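Local coordinates for oxidoreductase protein (Agrobacterium radiobacter, PDB 5UI9) that probably catalyses an NAD-dependent oxidation or reduction, binding the dinucleotide together with a small dihydroxy acid in a GFO/IDH/MocA-type fold, at residues T4-A9 and G67-D72; M86-K91 and E115-P120; A199-V204 and E331-G336; F323-A328 and V339-M344. One frame throughout, in Å; residues are numbered along the deposited sequence.

Interaction 1 of 4, residues T4-A9 and G67-D72; sequences TELKGA and GFDFVD
Phe70 and Phe68 lie on the two faces of the parallel Rossmann sheet, one ring over Gly8 and the other over Ala9, where strands 6-11 and 70-73 run side by side. On the Phe70 face, CG sits between the backbone N and the carbonyl carbon (chi1 68°), which lays the ring flat against the neighbouring strand: Gly8 CA is 3.6 Å from the Phe70 ring centroid, 14° off the normal, a CH-pi contact. Leu6 comes to the rim of the same ring, its CB 4.0 Å from Phe70 CE1. Trp24 and Trp302 also meet this phenyl group. On the opposite face, Ala9 CB stands above the centre of the Phe68 ring, 3.8 Å from its centroid.

Ahead of the regular pairing, Asp69 ties in with both side chain and backbone. Its OD2 accepts Lys7 N at 3.0 Å on its anti side, 20° out of the carboxylate plane, and the Leu6 side chain crosses that of Asp69 at about a right angle, bringing CD2 near OD2. Lys7 O takes Asp69 N at 2.7 Å and, weakly, Phe70 N. Lys7 bends over Gly67, CE 3.5 Å from Gly67 O, its NZ 6.4 Å from Asp69 OD2, too far for a salt bridge. Asp72 points its carboxylate elsewhere, OD2 bonding Gln20 and Trp24, while its backbone N gives a nearly straight 2.8 Å bond to Ala9 O.

Interaction 2 of 4, residues M86-K91 and E115-P120; sequences MAAAHK and ENADIP
Ala88 and Ala117 meet where helices 80-89 and 104-116 end, two connecting helices of successive beta-alpha-beta crossovers in the Rossmann fold, and each helix finishes in a Schellman motif. The close part is small and almost wholly apolar. Ala117 points its methyl at the last turn of the other helix, with CB 3.3 Å from Ala88 O and 4.1 Å from Ala88 CB. Beside it, Ile119 splits its branches between two targets: CG1 lies between the backbone N and the carbonyl carbon (chi1 57°), carrying CD1 to 3.7 Å from Ala88 CA, while CG2 settles on the turn after the helix, 3.7 Å from Lys91 C. Thr113 and Cys114 continue this packing from within helix 104-116.

Toward solvent the grip slackens. Lys91, the positive-phi residue of its Schellman turn, stretches an almost extended chain past Ala117, but NZ stays 4.0 Å from Ala117 O, a loose approach on the solvent side. His90 points away from the contact and is tied back into its own helix, its ring meeting that of Phe63. Met86 O accepts both His90 N and, at 3.0 Å, His90 ND1, the two donors arriving from opposite faces of the carbonyl plane.

Interaction 3 of 4, residues A199-V204 and E331-G336; sequences ARTKRV and ESAANG
Strand 199-202 passes over the final turn of helix 331-335 at 75°, the two short axes coming within 6.3 Å, and the CA atoms come closest at Arg200 and Ala333. Small residues allow this approach: Ala199 O rests 3.5 Å from Ala333 CA in a CA-H...O contact. The one direct hydrogen bond runs from Ala199 N to Ser332 OG, 2.9 Å, with OG turned opposite the Ser332 backbone N (chi1 179°) to reach the strand. The hydroxyl is also bonded to Arg337 O, so two backbone groups hold it. Thr201 meets the Ala333 methyl with both branches, OG1 at 3.7 Å and CG2 at 3.8 Å from Ala333 CB. A water accepts Thr201 N at 3.1 Å and donates a weak bond to Ala333 O.

Arg200 bends at chi2 and doubles back on its strand: NH1 donates to Ala199 O at 2.8 Å from above the carbonyl plane, 53° out of it, although that oxygen lies in the guanidinium plane. NE forms a salt bridge with Asp219 of the second subunit. Strand 194-202 lies between strands 213-220 and 339-340 in the mixed sheet, with helix 316-335 packed on it and the second subunit against Arg200 and Lys202.

Interaction 4 of 4, residues F323-A328 and V339-M344; sequences FALVEA and VDIGAM
Ala324 O receives Ala328 N at 2.8 Å, an ordinary helical bond, and the same oxygen is brushed by the terminal methyl of Met344, whose CE lies 3.6 Å away. A bend at chi3 (81°) curls Met344 CE back along the helix, the side chain passing obliquely across Glu327 with CE 4.0 Å from Glu327 CB, and lays SD 3.7 Å from Ala328 CB. Glu327 sends OE1 away to bond Leu104 N.

Ala328 is the hub: its methyl also touches Val339 CG1 and, more tightly than usual for two carbons, Ile341 CD1 at 3.4 Å. Ile341 CG1 meets Leu325 CD2 at 3.7 Å, the two side chains crossing at about a right angle, and its CG2 lies more loosely by Ala324 CB. Leu325 also packs on Leu184 and Arg188 of helix 175-191, and both Leu325 and Ile341 pack on Val194 and Leu197.

Behind these apolar groups the chain turns sharply. Asp340 OD1 accepts Ala343 N at 3.1 Å from well above the carboxylate plane, an Asx motif at the start of the turn that carries Met344. Helix 316-335 is followed by a short strand, 339-340, which joins the mixed sheet of the C-terminal domain beside strand 194-202 and packs back on the helix it has just left.

How the interactions relate
The four contacts form two pairs. Interactions 1 and 2 belong to the Rossmann part, their centres 14 Å apart, and touch where Val71 CG1 packs on Ala87 CB at 3.8 Å; helix 80-89 follows strand 70-73 in the chain. Interactions 3 and 4 share helix 316-335 and neighbouring strands of the mixed sheet, meeting through Ser332 CB and Val339 CG2 at 3.9 Å. Interactions 1 and 3 have centres about 42 Å apart, on opposite sides of the chain's centre. Interaction 1 lies closer to NAD than interaction 2, the Asp72 side chain at about 9 Å and that of Ala87 at about 13 Å. Interaction 4 packs on helix 175-191, which carries pocket residues Asp178 and His182.

Interaction 1 of 4, residues T4-A9 and G67-D72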
loop_
_atom_site.group_PDB
_atom_site.type_symbol
_atom_site.label_atom_id
_atom_site.label_comp_id
_atom_site.label_asym_id
_atom_site.label_seq_id
_atom_site.Cartn_x
_atom_site.Cartn_y
_atom_site.Cartn_z
ATOM N N THR A 4 -28.604 -14.729 -36.725
ATOM C CA THR A 4 -27.955 -16.038 -36.401
ATOM C C THR A 4 -27.470 -16.089 -34.939
ATOM O O THR A 4 -26.807 -15.165 -34.460
ATOM C CB THR A 4 -26.773 -16.336 -37.353
ATOM O OG1 THR A 4 -25.822 -15.261 -37.310
ATOM C CG2 THR A 4 -27.272 -16.514 -38.789
ATOM N N GLU A 5 -27.807 -17.186 -34.259
ATOM C CA GLU A 5 -27.554 -17.369 -32.829
ATOM C C GLU A 5 -26.365 -18.317 -32.658
ATOM O O GLU A 5 -26.424 -19.462 -33.110
ATOM C CB GLU A 5 -28.815 -17.965 -32.172
ATOM C CG GLU A 5 -28.657 -18.542 -30.756
ATOM C CD GLU A 5 -29.125 -17.628 -29.634
ATOM O OE1 GLU A 5 -29.375 -18.157 -28.528
ATOM O OE2 GLU A 5 -29.244 -16.402 -29.842
ATOM N N LEU A 6 -25.299 -17.847 -32.004
ATOM C CA LEU A 6 -24.146 -18.707 -31.692
ATOM C C LEU A 6 -24.524 -19.742 -30.637
ATOM O O LEU A 6 -25.298 -19.448 -29.729
ATOM C CB LEU A 6 -22.936 -17.896 -31.223
ATOM C CG LEU A 6 -22.232 -17.009 -32.254
ATOM C CD1 LEU A 6 -21.150 -16.189 -31.570
ATOM C CD2 LEU A 6 -21.633 -17.823 -33.386
ATOM N N LYS A 7 -23.991 -20.955 -30.782
ATOM C CA LYS A 7 -24.310 -22.082 -29.900
ATOM C C LYS A 7 -23.058 -22.488 -29.143
ATOM O O LYS A 7 -22.053 -22.838 -29.757
ATOM C CB LYS A 7 -24.828 -23.267 -30.719
ATOM C CG LYS A 7 -26.213 -23.038 -31.319
ATOM C CD LYS A 7 -26.313 -23.465 -32.786
ATOM C CE LYS A 7 -26.284 -24.978 -32.970
ATOM N NZ LYS A 7 -27.465 -25.663 -32.372
ATOM N N GLY A 8 -23.119 -22.439 -27.815
ATOM C CA GLY A 8 -21.976 -22.786 -26.976
ATOM C C GLY A 8 -22.107 -24.145 -26.328
ATOM O O GLY A 8 -23.208 -24.663 -26.155
ATOM N N ALA A 9 -20.969 -24.735 -25.992
ATOM C CA ALA A 9 -20.922 -25.895 -25.109
ATOM C C ALA A 9 -20.129 -25.481 -23.886
ATOM O O ALA A 9 -19.041 -24.936 -24.031
ATOM C CB ALA A 9 -20.256 -27.065 -25.796
ATOM N N GLY A 67 -21.471 -29.732 -33.156
ATOM C CA GLY A 67 -22.729 -28.994 -33.180
ATOM C C GLY A 67 -22.725 -27.722 -32.344
ATOM O O GLY A 67 -23.787 -27.269 -31.920
ATOM N N PHE A 68 -21.544 -27.135 -32.120
ATOM C CA PHE A 68 -21.424 -25.868 -31.383
ATOM C C PHE A 68 -20.332 -24.962 -31.961
ATOM O O PHE A 68 -19.320 -25.439 -32.475
ATOM C CB PHE A 68 -21.191 -26.110 -29.880
ATOM C CG PHE A 68 -20.171 -27.165 -29.580
ATOM C CD1 PHE A 68 -20.553 -28.502 -29.467
ATOM C CD2 PHE A 68 -18.832 -26.830 -29.406
ATOM C CE1 PHE A 68 -19.614 -29.483 -29.193
ATOM C CE2 PHE A 68 -17.886 -27.808 -29.132
ATOM C CZ PHE A 68 -18.277 -29.136 -29.020
ATOM N N ASP A 69 -20.563 -23.654 -31.863
ATOM C CA ASP A 69 -19.665 -22.627 -32.415
ATOM C C ASP A 69 -18.546 -22.198 -31.453
ATOM O O ASP A 69 -17.527 -21.660 -31.883
ATOM C CB ASP A 69 -20.477 -21.390 -32.814
ATOM C CG ASP A 69 -21.599 -21.722 -33.775
ATOM O OD1 ASP A 69 -21.311 -22.328 -34.824
ATOM O OD2 ASP A 69 -22.763 -21.390 -33.471
ATOM N N PHE A 70 -18.745 -22.400 -30.155
ATOM C CA PHE A 70 -17.687 -22.115 -29.189
ATOM C C PHE A 70 -17.791 -22.981 -27.955
ATOM O O PHE A 70 -18.821 -23.622 -27.703
ATOM C CB PHE A 70 -17.686 -20.636 -28.804
ATOM C CG PHE A 70 -18.885 -20.212 -28.006
ATOM C CD1 PHE A 70 -20.035 -19.765 -28.642
ATOM C CD2 PHE A 70 -18.856 -20.238 -26.608
ATOM C CE1 PHE A 70 -21.141 -19.363 -27.908
ATOM C CE2 PHE A 70 -19.959 -19.835 -25.867
ATOM C CZ PHE A 70 -21.102 -19.393 -26.517
ATOM N N VAL A 71 -16.707 -22.991 -27.190
ATOM C CA VAL A 71 -16.638 -23.761 -25.964
ATOM C C VAL A 71 -16.307 -22.829 -24.794
ATOM O O VAL A 71 -15.467 -21.937 -24.923
ATOM C CB VAL A 71 -15.652 -24.955 -26.103
ATOM C CG1 VAL A 71 -14.203 -24.505 -26.282
ATOM C CG2 VAL A 71 -15.779 -25.889 -24.913
ATOM N N ASP A 72 -17.011 -23.024 -23.676
ATOM C CA ASP A 72 -16.793 -22.292 -22.435
ATOM C C ASP A 72 -16.260 -23.270 -21.383
ATOM O O ASP A 72 -16.994 -24.111 -20.864
ATOM C CB ASP A 72 -18.102 -21.636 -21.973
ATOM C CG ASP A 72 -17.892 -20.536 -20.922
ATOM O OD1 ASP A 72 -16.757 -20.028 -20.756
ATOM O OD2 ASP A 72 -18.887 -20.167 -20.266
#

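Interaction 2 of 4, residues M86-K91 and E115-P120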
loop_
_atom_site.group_PDB
_atom_site.type_symbol
_atom_site.label_atom_id
_atom_site.label_comp_id
_atom_site.label_asym_id
_atom_site.label_seq_id
_atom_site.Cartn_x
_atom_site.Cartn_y
_atom_site.Cartn_z
ATOM N N MET A 86 -7.932 -29.548 -27.195
ATOM C CA MET A 86 -9.048 -30.228 -27.870
ATOM C C MET A 86 -9.861 -29.239 -28.718
ATOM O O MET A 86 -10.264 -29.556 -29.847
ATOM C CB MET A 86 -9.984 -30.912 -26.862
ATOM C CG MET A 86 -9.413 -32.139 -26.162
ATOM S SD MET A 86 -10.664 -33.034 -25.202
ATOM C CE MET A 86 -9.711 -33.652 -23.817
ATOM N N ALA A 87 -10.101 -28.052 -28.161
ATOM C CA ALA A 87 -10.814 -26.993 -28.876
ATOM C C ALA A 87 -10.052 -26.596 -30.139
ATOM O O ALA A 87 -10.642 -26.527 -31.219
ATOM C CB ALA A 87 -11.034 -25.783 -27.977
ATOM N N ALA A 88 -8.743 -26.383 -30.001
ATOM C CA ALA A 88 -7.887 -25.981 -31.118
ATOM C C ALA A 88 -7.865 -27.015 -32.251
ATOM O O ALA A 88 -8.009 -26.650 -33.426
ATOM C CB ALA A 88 -6.478 -25.703 -30.620
ATOM N N ALA A 89 -7.717 -28.294 -31.890
ATOM C CA ALA A 89 -7.726 -29.401 -32.858
ATOM C C ALA A 89 -9.069 -29.565 -33.564
ATOM O O ALA A 89 -9.110 -29.928 -34.745
ATOM C CB ALA A 89 -7.337 -30.707 -32.176
ATOM N N HIS A 90 -10.165 -29.298 -32.847
ATOM C CA HIS A 90 -11.518 -29.305 -33.447
ATOM C C HIS A 90 -11.946 -27.957 -34.047
ATOM O O HIS A 90 -13.088 -27.824 -34.492
ATOM C CB HIS A 90 -12.557 -29.785 -32.422
ATOM C CG HIS A 90 -12.489 -31.253 -32.152
ATOM N ND1 HIS A 90 -11.637 -31.800 -31.216
ATOM C CD2 HIS A 90 -13.153 -32.293 -32.711
ATOM C CE1 HIS A 90 -11.790 -33.111 -31.199
ATOM N NE2 HIS A 90 -12.700 -33.437 -32.099
ATOM N N LYS A 91 -11.022 -26.988 -34.076
ATOM C CA LYS A 91 -11.245 -25.628 -34.585
ATOM C C LYS A 91 -12.490 -24.949 -34.005
ATOM O O LYS A 91 -13.270 -24.325 -34.722
ATOM C CB LYS A 91 -11.253 -25.616 -36.121
ATOM C CG LYS A 91 -9.906 -25.951 -36.742
ATOM C CD LYS A 91 -9.982 -25.984 -38.264
ATOM C CE LYS A 91 -8.738 -26.617 -38.880
ATOM N NZ LYS A 91 -7.484 -25.904 -38.493
ATOM N N GLU A 115 -3.446 -19.934 -31.777
ATOM C CA GLU A 115 -2.984 -19.094 -32.899
ATOM C C GLU A 115 -2.705 -19.906 -34.170
ATOM O O GLU A 115 -3.083 -19.482 -35.264
ATOM C CB GLU A 115 -1.754 -18.264 -32.514
ATOM C CG GLU A 115 -2.116 -17.001 -31.736
ATOM C CD GLU A 115 -0.935 -16.321 -31.053
ATOM O OE1 GLU A 115 0.224 -16.765 -31.244
ATOM O OE2 GLU A 115 -1.179 -15.329 -30.317
ATOM N N ASN A 116 -2.071 -21.071 -34.010
ATOM C CA ASN A 116 -1.803 -22.002 -35.120
ATOM C C ASN A 116 -3.076 -22.552 -35.766
ATOM O O ASN A 116 -3.116 -22.767 -36.984
ATOM C CB ASN A 116 -0.924 -23.178 -34.654
ATOM C CG ASN A 116 0.533 -22.786 -34.430
ATOM O OD1 ASN A 116 0.996 -21.746 -34.900
ATOM N ND2 ASN A 116 1.268 -23.632 -33.712
ATOM N N ALA A 117 -4.104 -22.788 -34.952
ATOM C CA ALA A 117 -5.398 -23.274 -35.440
ATOM C C ALA A 117 -6.327 -22.152 -35.930
ATOM O O ALA A 117 -7.419 -22.431 -36.420
ATOM C CB ALA A 117 -6.085 -24.086 -34.353
ATOM N N ASP A 118 -5.902 -20.898 -35.778
ATOM C CA ASP A 118 -6.651 -19.723 -36.222
ATOM C C ASP A 118 -8.028 -19.650 -35.547
ATOM O O ASP A 118 -9.045 -19.414 -36.202
ATOM C CB ASP A 118 -6.749 -19.705 -37.764
ATOM C CG ASP A 118 -7.056 -18.319 -38.334
ATOM O OD1 ASP A 118 -7.111 -17.328 -37.580
ATOM O OD2 ASP A 118 -7.248 -18.223 -39.563
ATOM N N ILE A 119 -8.037 -19.850 -34.228
ATOM C CA ILE A 119 -9.256 -19.737 -33.425
ATOM C C ILE A 119 -9.044 -18.738 -32.280
ATOM O O ILE A 119 -7.947 -18.664 -31.717
ATOM C CB ILE A 119 -9.749 -21.090 -32.856
ATOM C CG1 ILE A 119 -8.674 -21.796 -32.008
ATOM C CG2 ILE A 119 -10.217 -21.997 -33.989
ATOM C CD1 ILE A 119 -9.236 -22.526 -30.806
ATOM N N PRO A 120 -10.082 -17.948 -31.955
ATOM C CA PRO A 120 -9.988 -17.079 -30.785
ATOM C C PRO A 120 -9.849 -17.854 -29.467
ATOM O O PRO A 120 -10.413 -18.949 -29.312
ATOM C CB PRO A 120 -11.311 -16.304 -30.812
ATOM C CG PRO A 120 -11.758 -16.345 -32.225
ATOM C CD PRO A 120 -11.287 -17.659 -32.759
#

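Interaction 3 of 4, residues A199-V204 and E331-G336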
loop_
_atom_site.group_PDB
_atom_site.type_symbol
_atom_site.label_atom_id
_atom_site.label_comp_id
_atom_site.label_asym_id
_atom_site.label_seq_id
_atom_site.Cartn_x
_atom_site.Cartn_y
_atom_site.Cartn_z
ATOM N N ALA A 199 7.523 -9.424 -4.436
ATOM C CA ALA A 199 6.372 -9.933 -3.687
ATOM C C ALA A 199 6.758 -10.544 -2.346
ATOM O O ALA A 199 7.889 -10.990 -2.152
ATOM C CB ALA A 199 5.607 -10.943 -4.522
ATOM N N ARG A 200 5.796 -10.531 -1.425
ATOM C CA ARG A 200 5.912 -11.144 -0.104
ATOM C C ARG A 200 4.604 -11.852 0.197
ATOM O O ARG A 200 3.537 -11.317 -0.099
ATOM C CB ARG A 200 6.157 -10.081 0.971
ATOM C CG ARG A 200 7.397 -9.242 0.754
ATOM C CD ARG A 200 8.656 -10.065 0.923
ATOM N NE ARG A 200 9.848 -9.223 0.826
ATOM C CZ ARG A 200 10.518 -8.950 -0.290
ATOM N NH1 ARG A 200 10.186 -9.484 -1.464
ATOM N NH2 ARG A 200 11.570 -8.144 -0.220
ATOM N N THR A 201 4.691 -13.042 0.782
ATOM C CA THR A 201 3.516 -13.838 1.131
ATOM C C THR A 201 3.628 -14.443 2.524
ATOM O O THR A 201 4.727 -14.644 3.036
ATOM C CB THR A 201 3.321 -15.022 0.169
ATOM O OG1 THR A 201 4.438 -15.910 0.277
ATOM C CG2 THR A 201 3.181 -14.545 -1.263
ATOM N N LYS A 202 2.473 -14.755 3.108
ATOM C CA LYS A 202 2.412 -15.542 4.329
ATOM C C LYS A 202 1.068 -16.247 4.474
ATOM O O LYS A 202 0.106 -15.937 3.757
ATOM C CB LYS A 202 2.691 -14.664 5.557
ATOM C CG LYS A 202 1.714 -13.523 5.777
ATOM C CD LYS A 202 1.818 -12.969 7.191
ATOM C CE LYS A 202 3.149 -12.279 7.457
ATOM N NZ LYS A 202 3.396 -11.115 6.553
ATOM N N ARG A 203 1.022 -17.196 5.406
ATOM C CA ARG A 203 -0.211 -17.894 5.765
ATOM C C ARG A 203 -0.600 -17.516 7.182
ATOM O O ARG A 203 0.147 -17.783 8.106
ATOM C CB ARG A 203 -0.040 -19.407 5.660
ATOM C CG ARG A 203 -1.329 -20.178 5.907
ATOM C CD ARG A 203 -1.180 -21.637 5.525
ATOM N NE ARG A 203 -0.141 -22.319 6.294
ATOM C CZ ARG A 203 -0.279 -22.808 7.526
ATOM N NH1 ARG A 203 -1.430 -22.705 8.196
ATOM N NH2 ARG A 203 0.754 -23.408 8.099
ATOM N N VAL A 204 -1.762 -16.886 7.335
ATOM C CA VAL A 204 -2.325 -16.557 8.644
ATOM C C VAL A 204 -3.326 -17.627 9.107
ATOM O O VAL A 204 -3.249 -18.102 10.237
ATOM C CB VAL A 204 -3.002 -15.167 8.618
ATOM C CG1 VAL A 204 -3.610 -14.832 9.984
ATOM C CG2 VAL A 204 -1.995 -14.106 8.191
ATOM N N GLU A 331 7.752 -16.731 -7.417
ATOM C CA GLU A 331 9.218 -16.754 -7.506
ATOM C C GLU A 331 9.839 -15.757 -6.527
ATOM O O GLU A 331 10.661 -16.135 -5.694
ATOM C CB GLU A 331 9.676 -16.448 -8.936
ATOM C CG GLU A 331 11.172 -16.608 -9.184
ATOM C CD GLU A 331 11.572 -16.359 -10.637
ATOM O OE1 GLU A 331 10.748 -16.586 -11.560
ATOM O OE2 GLU A 331 12.728 -15.931 -10.859
ATOM N N SER A 332 9.416 -14.496 -6.622
ATOM C CA SER A 332 9.946 -13.415 -5.780
ATOM C C SER A 332 9.749 -13.659 -4.289
ATOM O O SER A 332 10.649 -13.384 -3.498
ATOM C CB SER A 332 9.306 -12.076 -6.151
ATOM O OG SER A 332 9.797 -11.034 -5.323
ATOM N N ALA A 333 8.577 -14.169 -3.914
ATOM C CA ALA A 333 8.264 -14.434 -2.511
ATOM C C ALA A 333 9.142 -15.530 -1.910
ATOM O O ALA A 333 9.447 -15.485 -0.725
ATOM C CB ALA A 333 6.791 -14.790 -2.353
ATOM N N ALA A 334 9.538 -16.507 -2.727
ATOM C CA ALA A 334 10.414 -17.600 -2.281
ATOM C C ALA A 334 11.887 -17.174 -2.186
ATOM O O ALA A 334 12.556 -17.491 -1.211
ATOM C CB ALA A 334 10.274 -18.803 -3.208
ATOM N N ASN A 335 12.371 -16.461 -3.206
ATOM C CA ASN A 335 13.779 -16.022 -3.305
ATOM C C ASN A 335 14.073 -14.711 -2.573
ATOM O O ASN A 335 15.223 -14.441 -2.230
ATOM C CB ASN A 335 14.181 -15.834 -4.779
ATOM C CG ASN A 335 14.009 -17.099 -5.610
ATOM O OD1 ASN A 335 14.345 -18.203 -5.171
ATOM N ND2 ASN A 335 13.491 -16.940 -6.826
ATOM N N GLY A 336 13.043 -13.890 -2.367
ATOM C CA GLY A 336 13.204 -12.545 -1.817
ATOM C C GLY A 336 13.742 -11.534 -2.817
ATOM O O GLY A 336 14.045 -10.402 -2.437
HETATM O O HOH W 1 7.585 -13.787 1.423
#

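Interaction 4 of 4, residues F323-A328 and V339-M344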
loop_
_atom_site.group_PDB
_atom_site.type_symbol
_atom_site.label_atom_id
_atom_site.label_comp_id
_atom_site.label_asym_id
_atom_site.label_seq_id
_atom_site.Cartn_x
_atom_site.Cartn_y
_atom_site.Cartn_z
ATOM N N PHE A 323 -0.567 -13.414 -16.294
ATOM C CA PHE A 323 -0.140 -14.680 -15.694
ATOM C C PHE A 323 1.333 -14.688 -15.304
ATOM O O PHE A 323 1.683 -15.229 -14.261
ATOM C CB PHE A 323 -0.446 -15.893 -16.588
ATOM C CG PHE A 323 -0.385 -17.190 -15.838
ATOM C CD1 PHE A 323 0.831 -17.843 -15.645
ATOM C CD2 PHE A 323 -1.527 -17.724 -15.261
ATOM C CE1 PHE A 323 0.903 -19.014 -14.911
ATOM C CE2 PHE A 323 -1.465 -18.906 -14.535
ATOM C CZ PHE A 323 -0.248 -19.551 -14.361
ATOM N N ALA A 324 2.180 -14.099 -16.146
ATOM C CA ALA A 324 3.599 -13.887 -15.829
ATOM C C ALA A 324 3.816 -13.231 -14.466
ATOM O O ALA A 324 4.743 -13.604 -13.743
ATOM C CB ALA A 324 4.262 -13.051 -16.910
ATOM N N LEU A 325 2.957 -12.265 -14.130
ATOM C CA LEU A 325 3.044 -11.547 -12.858
ATOM C C LEU A 325 2.734 -12.462 -11.685
ATOM O O LEU A 325 3.347 -12.325 -10.627
ATOM C CB LEU A 325 2.117 -10.322 -12.823
ATOM C CG LEU A 325 2.196 -9.302 -13.963
ATOM C CD1 LEU A 325 1.204 -8.169 -13.745
ATOM C CD2 LEU A 325 3.598 -8.739 -14.155
ATOM N N VAL A 326 1.796 -13.392 -11.873
ATOM C CA VAL A 326 1.477 -14.395 -10.849
ATOM C C VAL A 326 2.682 -15.303 -10.582
ATOM O O VAL A 326 3.082 -15.488 -9.432
ATOM C CB VAL A 326 0.236 -15.244 -11.229
ATOM C CG1 VAL A 326 0.067 -16.450 -10.303
ATOM C CG2 VAL A 326 -1.017 -14.382 -11.199
ATOM N N GLU A 327 3.251 -15.861 -11.646
ATOM C CA GLU A 327 4.405 -16.750 -11.525
ATOM C C GLU A 327 5.631 -15.998 -10.970
ATOM O O GLU A 327 6.367 -16.537 -10.150
ATOM C CB GLU A 327 4.704 -17.421 -12.875
ATOM C CG GLU A 327 5.774 -18.502 -12.815
ATOM C CD GLU A 327 5.731 -19.439 -14.011
ATOM O OE1 GLU A 327 4.724 -20.168 -14.150
ATOM O OE2 GLU A 327 6.697 -19.445 -14.813
ATOM N N ALA A 328 5.818 -14.751 -11.404
ATOM C CA ALA A 328 6.884 -13.896 -10.884
ATOM C C ALA A 328 6.716 -13.584 -9.393
ATOM O O ALA A 328 7.704 -13.507 -8.670
ATOM C CB ALA A 328 6.960 -12.603 -11.679
ATOM N N VAL A 339 11.999 -9.595 -9.707
ATOM C CA VAL A 339 11.926 -10.428 -10.911
ATOM C C VAL A 339 11.653 -9.555 -12.134
ATOM O O VAL A 339 10.759 -8.712 -12.108
ATOM C CB VAL A 339 10.836 -11.518 -10.779
ATOM C CG1 VAL A 339 10.695 -12.320 -12.069
ATOM C CG2 VAL A 339 11.157 -12.448 -9.619
ATOM N N ASP A 340 12.423 -9.786 -13.198
ATOM C CA ASP A 340 12.232 -9.124 -14.488
ATOM C C ASP A 340 11.112 -9.836 -15.249
ATOM O O ASP A 340 11.227 -11.021 -15.569
ATOM C CB ASP A 340 13.541 -9.172 -15.295
ATOM C CG ASP A 340 13.486 -8.361 -16.591
ATOM O OD1 ASP A 340 12.416 -8.266 -17.232
ATOM O OD2 ASP A 340 14.546 -7.835 -16.988
ATOM N N ILE A 341 10.051 -9.097 -15.565
ATOM C CA ILE A 341 8.892 -9.660 -16.263
ATOM C C ILE A 341 9.194 -9.870 -17.749
ATOM O O ILE A 341 8.819 -10.903 -18.314
ATOM C CB ILE A 341 7.634 -8.777 -16.087
ATOM C CG1 ILE A 341 7.296 -8.605 -14.592
ATOM C CG2 ILE A 341 6.445 -9.360 -16.846
ATOM C CD1 ILE A 341 7.142 -9.902 -13.817
ATOM N N GLY A 342 9.869 -8.898 -18.368
ATOM C CA GLY A 342 10.281 -8.988 -19.772
ATOM C C GLY A 342 11.052 -10.253 -20.112
ATOM O O GLY A 342 10.823 -10.858 -21.161
ATOM N N ALA A 343 11.945 -10.663 -19.211
ATOM C CA ALA A 343 12.757 -11.876 -19.387
ATOM C C ALA A 343 11.943 -13.175 -19.413
ATOM O O ALA A 343 12.394 -14.167 -19.975
ATOM C CB ALA A 343 13.829 -11.957 -18.304
ATOM N N MET A 344 10.758 -13.169 -18.805
ATOM C CA MET A 344 9.883 -14.345 -18.772
ATOM C C MET A 344 9.071 -14.535 -20.050
ATOM O O MET A 344 8.702 -15.659 -20.364
ATOM C CB MET A 344 8.903 -14.258 -17.598
ATOM C CG MET A 344 9.550 -14.133 -16.231
ATOM S SD MET A 344 8.318 -13.794 -14.961
ATOM C CE MET A 344 7.678 -15.443 -14.667
#